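Local coordinates for cerato-platanin-like protein (Moniliophthora perniciosa, PDB 3SUM), which is of unknown function but belongs to the cerato-platanins, small secreted fungal proteins built on a double-psi beta barrel, at residues E20-A25 with R80-N85; A56-E59 with C63-L66. One frame throughout, in Å; residues are numbered along the deposited sequence.

Interaction 1: E20-A25 with R80-N85; sequences EFKCSA and RVEEAN
The turn that leads into helix 24-28 meets the loop between strands 71-79 and 86-89 at the protein surface, where Lys22 touches Arg80 and Glu82, and Cys23 touches Arg80. Lys22 runs across the base of Arg80. Its CD lies 3.8 Å from Arg80 CB, an aliphatic contact below the charged ends. The lysine chain is extended beyond CG. It therefore carries its ammonium past Arg80 to Glu82, which comes from the opposite direction. Lys22 NZ forms a salt bridge with Glu82 OE2 at 3.2 Å. The donor meets the syn side of the oxygen but stands 34° out of the carboxylate plane. The carboxylate reaches back to it because the glutamate chain bends at chi2 (73°). Water 2 ties the same carboxylate to the loop backbone, donating to Glu82 OE2 at 2.7 Å and to Arg80 O at 3.0 Å. Its approach to the lysine is implausibly short and doubtful.

Phe21 to Ser24 form a type I beta turn, and Cys23 takes the N-cap position of the helix. Cys23 SG is in a disulfide with Cys60, so this turn is covalently tied to a loop of the double-psi barrel that is distant in sequence. The sulfur lies over one face of the Arg80 guanidinium, 3.8 Å from Arg80 NE. Water 1 sits at the guanidinium edge, in its plane, and accepts from Arg80 NE at 2.9 Å. It donates to Lys22 O at 3.0 Å and so bridges the two segments. The two terminal nitrogens are gripped as well as NE, by backbone carbonyls that help fix the rotation of the group: Arg80 NH1 bonds Ala53 O and Arg80 NH2 bonds Thr58 O.

Interaction 2: A56-E59 with C63-L66; sequences AQTE and CWKL
Thr58 CG2 stands 3.4 Å above the plane of the Trp64 indole, out toward the rim by CZ2. That ring atom is the nearest to the methyl, with Trp64 CZ2 and Thr58 CG2 3.6 Å apart. The backbone carbonyl of Gln57 comes in obliquely at the six-membered ring, and Gln57 O lies 3.4 Å from Trp64 CZ2. No hydrogen bond crosses between the segments.

Trp64 sits on strand 63-68 of the barrel, between strands 71-79 and 116-120. Residues 56-59 belong to the loop that precedes this strand, so the chain folds back against its own next strand. Val77 of strand 71-79 touches both Thr58 and Trp64, and the contact is buried. The polar ends of the Trp64 and Thr58 side chains bond residues close in sequence. Trp64 NE1 bonds Ser62 OG. Thr58 OG1 bonds Pro54 O, with the hydroxyl lying between the backbone N and the carbonyl carbon (chi1 66°). That rotation leaves CG2 as the branch that meets the indole.

The two contacts have centres 11 Å apart and share direct bonds. Residues 56-59 of interaction 2 and the loop 80-85 of interaction 1 are joined by two probable hydrogen bonds. Arg80 NH2 probably donates to Thr58 O at 2.8 Å, and Asn85 N probably donates to Gln57 OE1 at 2.7 Å. Thr58 thus takes part in both contacts. Cys60, the disulfide partner of Cys23, directly follows residues 56-59, so interaction 1 reaches the same loop from its other segment as well. Along the chain, interaction 2 falls entirely between residues 25 and 80.

Interaction 1: E20-A25 with R80-N85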
ATOM      1  N   GLU A  20      -6.522   9.778  10.392  1.00 15.79           N
ATOM      2  CA  GLU A  20      -7.052   8.500  10.747  1.00 15.94           C
ATOM      3  C   GLU A  20      -6.097   7.310  10.564  1.00 15.93           C
ATOM      4  O   GLU A  20      -6.460   6.189  10.878  1.00 16.59           O
ATOM      5  CB  GLU A  20      -8.314   8.232   9.927  1.00 18.19           C
ATOM      6  CG  GLU A  20      -9.417   9.261  10.175  1.00 20.88           C
ATOM      7  CD  GLU A  20     -10.265   8.906  11.398  1.00 32.34           C
ATOM      8  OE1 GLU A  20     -10.085   7.811  12.011  1.00 38.01           O
ATOM      9  OE2 GLU A  20     -11.112   9.726  11.771  1.00 37.85           O
ATOM     10  N   PHE A  21      -4.857   7.581  10.174  1.00 15.55           N
ATOM     11  CA  PHE A  21      -3.891   6.556   9.793  1.00 14.26           C
ATOM     12  C   PHE A  21      -2.688   6.778  10.648  1.00 14.66           C
ATOM     13  O   PHE A  21      -2.325   7.917  10.927  1.00 16.10           O
ATOM     14  CB  PHE A  21      -3.493   6.801   8.329  1.00 13.97           C
ATOM     15  CG  PHE A  21      -4.656   6.654   7.403  1.00 15.17           C
ATOM     16  CD1 PHE A  21      -5.004   5.418   6.909  1.00 14.51           C
ATOM     17  CD2 PHE A  21      -5.501   7.747   7.164  1.00 15.33           C
ATOM     18  CE1 PHE A  21      -6.130   5.254   6.118  1.00 16.54           C
ATOM     19  CE2 PHE A  21      -6.636   7.595   6.354  1.00 17.21           C
ATOM     20  CZ  PHE A  21      -6.976   6.369   5.848  1.00 15.06           C
ATOM     21  N   LYS A  22      -2.047   5.701  11.033  1.00 15.37           N
ATOM     22  CA  LYS A  22      -0.943   5.849  11.977  1.00 16.30           C
ATOM     23  C   LYS A  22       0.286   6.352  11.312  1.00 17.54           C
ATOM     24  O   LYS A  22       1.291   6.531  11.990  1.00 19.84           O
ATOM     25  CB  LYS A  22      -0.718   4.482  12.627  1.00 16.31           C
ATOM     26  CG  LYS A  22      -1.872   4.236  13.659  1.00 17.52           C
ATOM     27  CD  LYS A  22      -1.816   2.840  14.262  1.00 25.02           C
ATOM     28  CE  LYS A  22      -2.738   2.800  15.529  1.00 27.35           C
ATOM     29  NZ  LYS A  22      -2.969   1.382  15.897  1.00 28.68           N
ATOM     30  N   CYS A  23       0.249   6.572   9.990  1.00 15.83           N
ATOM     31  CA  CYS A  23       1.365   7.192   9.298  1.00 14.09           C
ATOM     32  C   CYS A  23       1.055   8.656   8.943  1.00 13.62           C
ATOM     33  O   CYS A  23       1.574   9.164   7.992  1.00 12.37           O
ATOM     34  CB  CYS A  23       1.719   6.416   8.015  1.00 15.45           C
ATOM     35  SG  CYS A  23       2.367   4.788   8.408  1.00 16.97           S
ATOM     36  N   SER A  24       0.142   9.283   9.665  1.00 14.46           N
ATOM     37  CA  SER A  24      -0.378  10.619   9.283  1.00 15.33           C
ATOM     38  C   SER A  24       0.746  11.638   9.017  1.00 14.59           C
ATOM     39  O   SER A  24       0.655  12.470   8.101  1.00 14.64           O
ATOM     40  CB  SER A  24      -1.415  11.061  10.348  1.00 15.65           C
ATOM     41  OG  SER A  24      -0.794  11.126  11.617  1.00 19.77           O
ATOM     42  N   ALA A  25       1.830  11.602   9.775  1.00 14.80           N
ATOM     43  CA  ALA A  25       2.874  12.590   9.539  1.00 14.27           C
ATOM     44  C   ALA A  25       3.572  12.364   8.199  1.00 15.35           C
ATOM     45  O   ALA A  25       3.838  13.295   7.440  1.00 16.37           O
ATOM     46  CB  ALA A  25       3.943  12.566  10.769  1.00 16.10           C
ATOM     47  N   ARG A  80      -0.755   1.270  10.164  1.00 13.72           N
ATOM     48  CA  ARG A  80      -0.052   0.200  10.850  1.00 13.44           C
ATOM     49  C   ARG A  80      -1.063  -0.881  11.145  1.00 14.06           C
ATOM     50  O   ARG A  80      -2.224  -0.571  11.375  1.00 12.75           O
ATOM     51  CB  ARG A  80       0.560   0.665  12.234  1.00 15.25           C
ATOM     52  CG  ARG A  80       2.120   0.936  12.195  1.00 14.94           C
ATOM     53  CD  ARG A  80       2.392   1.888  10.974  1.00 12.97           C
ATOM     54  NE  ARG A  80       3.783   2.349  10.980  1.00 16.90           N
ATOM     55  CZ  ARG A  80       4.731   1.755  10.289  1.00 15.06           C
ATOM     56  NH1 ARG A  80       4.431   0.697   9.575  1.00 14.41           N
ATOM     57  NH2 ARG A  80       5.961   2.230  10.320  1.00 14.08           N
ATOM     58  N   VAL A  81      -0.652  -2.143  11.083  1.00 14.67           N
ATOM     59  CA  VAL A  81      -1.394  -3.214  11.752  1.00 17.27           C
ATOM     60  C   VAL A  81      -0.329  -3.767  12.684  1.00 20.05           C
ATOM     61  O   VAL A  81       0.861  -3.583  12.430  1.00 24.15           O
ATOM     62  CB  VAL A  81      -1.853  -4.289  10.789  1.00 18.26           C
ATOM     63  CG1 VAL A  81      -3.039  -3.763  10.017  1.00 20.51           C
ATOM     64  CG2 VAL A  81      -0.724  -4.705   9.820  1.00 18.75           C
ATOM     65  N   GLU A  82      -0.669  -4.414  13.761  1.00 21.70           N
ATOM     66  CA  GLU A  82       0.487  -4.880  14.565  1.00 25.29           C
ATOM     67  C   GLU A  82       0.660  -6.387  14.577  1.00 26.22           C
ATOM     68  O   GLU A  82       0.951  -6.990  15.623  1.00 28.30           O
ATOM     69  CB  GLU A  82       0.405  -4.324  15.971  1.00 28.03           C
ATOM     70  CG  GLU A  82       0.404  -2.780  16.086  1.00 30.19           C
ATOM     71  CD  GLU A  82      -0.922  -2.191  15.626  1.00 33.93           C
ATOM     72  OE1 GLU A  82      -1.966  -2.898  15.734  1.00 33.51           O
ATOM     73  OE2 GLU A  82      -0.917  -1.030  15.187  1.00 32.26           O
ATOM     74  N   GLU A  83       0.457  -6.993  13.415  1.00 25.46           N
ATOM     75  CA  GLU A  83       0.598  -8.397  13.232  1.00 25.09           C
ATOM     76  C   GLU A  83       1.785  -8.564  12.325  1.00 23.90           C
ATOM     77  O   GLU A  83       1.839  -7.961  11.245  1.00 23.07           O
ATOM     78  CB  GLU A  83      -0.668  -8.936  12.598  1.00 25.90           C
ATOM     79  CG  GLU A  83      -1.477  -9.903  13.521  1.00 33.02           C
ATOM     80  CD  GLU A  83      -2.163  -9.308  14.756  1.00 41.55           C
ATOM     81  OE1 GLU A  83      -3.064  -8.443  14.663  1.00 46.67           O
ATOM     82  OE2 GLU A  83      -1.835  -9.760  15.864  1.00 46.77           O
ATOM     83  N   ALA A  84       2.751  -9.379  12.714  1.00 21.03           N
ATOM     84  CA  ALA A  84       3.947  -9.475  11.876  1.00 19.63           C
ATOM     85  C   ALA A  84       3.568  -9.984  10.511  1.00 17.88           C
ATOM     86  O   ALA A  84       2.674 -10.830  10.395  1.00 17.59           O
ATOM     87  CB  ALA A  84       5.037 -10.419  12.507  1.00 20.00           C
ATOM     88  N   ASN A  85       4.273  -9.503   9.488  1.00 15.53           N
ATOM     89  CA  ASN A  85       4.126 -10.071   8.171  1.00 16.58           C
ATOM     90  C   ASN A  85       2.736  -9.919   7.593  1.00 14.17           C
ATOM     91  O   ASN A  85       2.360 -10.682   6.699  1.00 17.32           O
ATOM     92  CB  ASN A  85       4.508 -11.551   8.213  1.00 16.12           C
ATOM     93  CG  ASN A  85       5.954 -11.746   8.691  1.00 19.19           C
ATOM     94  OD1 ASN A  85       6.845 -11.010   8.291  1.00 22.05           O
ATOM     95  ND2 ASN A  85       6.170 -12.745   9.497  1.00 21.61           N
TER
HETATM   96  O   HOH W   1       3.563   4.665  12.790  1.00 35.86           O
HETATM   97  O   HOH W   2      -3.309  -0.349  14.200  1.00 42.15           O

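Interaction 2: A56-E59 with C63-L66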
ATOM      1  N   ALA A  56       8.356  -1.248  12.215  1.00 17.05           N
ATOM      2  CA  ALA A  56       9.661  -1.914  12.385  1.00 16.32           C
ATOM      3  C   ALA A  56       9.914  -2.688  11.161  1.00 15.24           C
ATOM      4  O   ALA A  56      10.935  -2.487  10.554  1.00 14.00           O
ATOM      5  CB  ALA A  56       9.795  -2.804  13.677  1.00 17.83           C
ATOM      6  N   GLN A  57       8.971  -3.512  10.748  1.00 14.84           N
ATOM      7  CA  GLN A  57       9.161  -4.214   9.459  1.00 15.75           C
ATOM      8  C   GLN A  57       9.002  -3.306   8.252  1.00 15.64           C
ATOM      9  O   GLN A  57       9.587  -3.599   7.191  1.00 14.80           O
ATOM     10  CB  GLN A  57       8.155  -5.331   9.260  1.00 18.66           C
ATOM     11  CG  GLN A  57       8.196  -6.457  10.126  1.00 21.86           C
ATOM     12  CD  GLN A  57       7.364  -7.598   9.517  1.00 22.20           C
ATOM     13  OE1 GLN A  57       6.228  -7.748   9.899  1.00 23.66           O
ATOM     14  NE2 GLN A  57       7.955  -8.417   8.634  1.00 27.44           N
ATOM     15  N   THR A  58       8.217  -2.246   8.403  1.00 14.29           N
ATOM     16  CA  THR A  58       7.959  -1.290   7.288  1.00 14.76           C
ATOM     17  C   THR A  58       7.951   0.117   7.878  1.00 15.56           C
ATOM     18  O   THR A  58       7.489   0.318   9.021  1.00 15.48           O
ATOM     19  CB  THR A  58       6.572  -1.510   6.617  1.00 13.50           C
ATOM     20  OG1 THR A  58       5.531  -1.191   7.569  1.00 13.14           O
ATOM     21  CG2 THR A  58       6.439  -3.010   6.243  1.00 13.46           C
ATOM     22  N   GLU A  59       8.426   1.083   7.079  1.00 15.17           N
ATOM     23  CA  GLU A  59       8.445   2.464   7.484  1.00 16.57           C
ATOM     24  C   GLU A  59       7.250   3.146   6.887  1.00 16.18           C
ATOM     25  O   GLU A  59       6.731   2.716   5.823  1.00 13.22           O
ATOM     26  CB  GLU A  59       9.723   3.164   7.019  1.00 17.82           C
ATOM     27  CG  GLU A  59      10.971   2.641   7.750  1.00 20.52           C
ATOM     28  CD  GLU A  59      10.865   2.823   9.316  1.00 32.79           C
ATOM     29  OE1 GLU A  59      10.604   3.973   9.774  1.00 32.40           O
ATOM     30  OE2 GLU A  59      10.982   1.799  10.070  1.00 34.39           O
ATOM     31  N   CYS A  63       7.599   2.150   0.160  1.00 10.38           N
ATOM     32  CA  CYS A  63       6.972   1.593  -1.073  1.00 11.29           C
ATOM     33  C   CYS A  63       7.368   0.175  -1.140  1.00 12.77           C
ATOM     34  O   CYS A  63       8.566  -0.125  -1.033  1.00 14.91           O
ATOM     35  CB  CYS A  63       7.554   2.341  -2.216  1.00 11.20           C
ATOM     36  SG  CYS A  63       6.758   1.829  -3.777  1.00 12.75           S
ATOM     37  N   TRP A  64       6.410  -0.736  -1.359  1.00 11.08           N
ATOM     38  CA  TRP A  64       6.705  -2.167  -1.331  1.00 10.79           C
ATOM     39  C   TRP A  64       6.161  -2.827  -2.574  1.00 12.16           C
ATOM     40  O   TRP A  64       5.087  -2.508  -3.016  1.00 11.14           O
ATOM     41  CB  TRP A  64       6.056  -2.849  -0.122  1.00  9.28           C
ATOM     42  CG  TRP A  64       6.833  -2.529   1.096  1.00 13.65           C
ATOM     43  CD1 TRP A  64       6.934  -1.335   1.663  1.00 14.74           C
ATOM     44  CD2 TRP A  64       7.628  -3.433   1.865  1.00 12.16           C
ATOM     45  NE1 TRP A  64       7.765  -1.404   2.737  1.00 13.33           N
ATOM     46  CE2 TRP A  64       8.226  -2.685   2.871  1.00 14.07           C
ATOM     47  CE3 TRP A  64       7.872  -4.823   1.793  1.00 10.54           C
ATOM     48  CZ2 TRP A  64       9.079  -3.248   3.859  1.00 13.45           C
ATOM     49  CZ3 TRP A  64       8.754  -5.407   2.779  1.00 14.12           C
ATOM     50  CH2 TRP A  64       9.324  -4.610   3.804  1.00 13.08           C
ATOM     51  N   LYS A  65       6.954  -3.705  -3.151  1.00 11.67           N
ATOM     52  CA  LYS A  65       6.451  -4.463  -4.261  1.00 12.40           C
ATOM     53  C   LYS A  65       5.901  -5.774  -3.732  1.00 12.91           C
ATOM     54  O   LYS A  65       6.607  -6.527  -3.043  1.00 11.49           O
ATOM     55  CB  LYS A  65       7.612  -4.776  -5.217  1.00 11.39           C
ATOM     56  CG  LYS A  65       6.976  -5.441  -6.463  1.00 15.54           C
ATOM     57  CD  LYS A  65       8.037  -5.725  -7.522  1.00 14.41           C
ATOM     58  CE  LYS A  65       8.499  -7.158  -7.485  1.00 22.11           C
ATOM     59  NZ  LYS A  65       9.251  -7.470  -8.769  1.00 22.69           N
ATOM     60  N   LEU A  66       4.655  -6.105  -4.066  1.00 11.05           N
ATOM     61  CA  LEU A  66       4.049  -7.318  -3.550  1.00 12.31           C
ATOM     62  C   LEU A  66       3.850  -8.239  -4.757  1.00 12.84           C
ATOM     63  O   LEU A  66       3.529  -7.746  -5.861  1.00 14.85           O
ATOM     64  CB  LEU A  66       2.651  -7.033  -2.970  1.00 11.01           C
ATOM     65  CG  LEU A  66       2.498  -5.903  -1.950  1.00 12.79           C
ATOM     66  CD1 LEU A  66       1.093  -5.820  -1.376  1.00  7.53           C
ATOM     67  CD2 LEU A  66       3.608  -6.123  -0.838  1.00 11.21           C
TER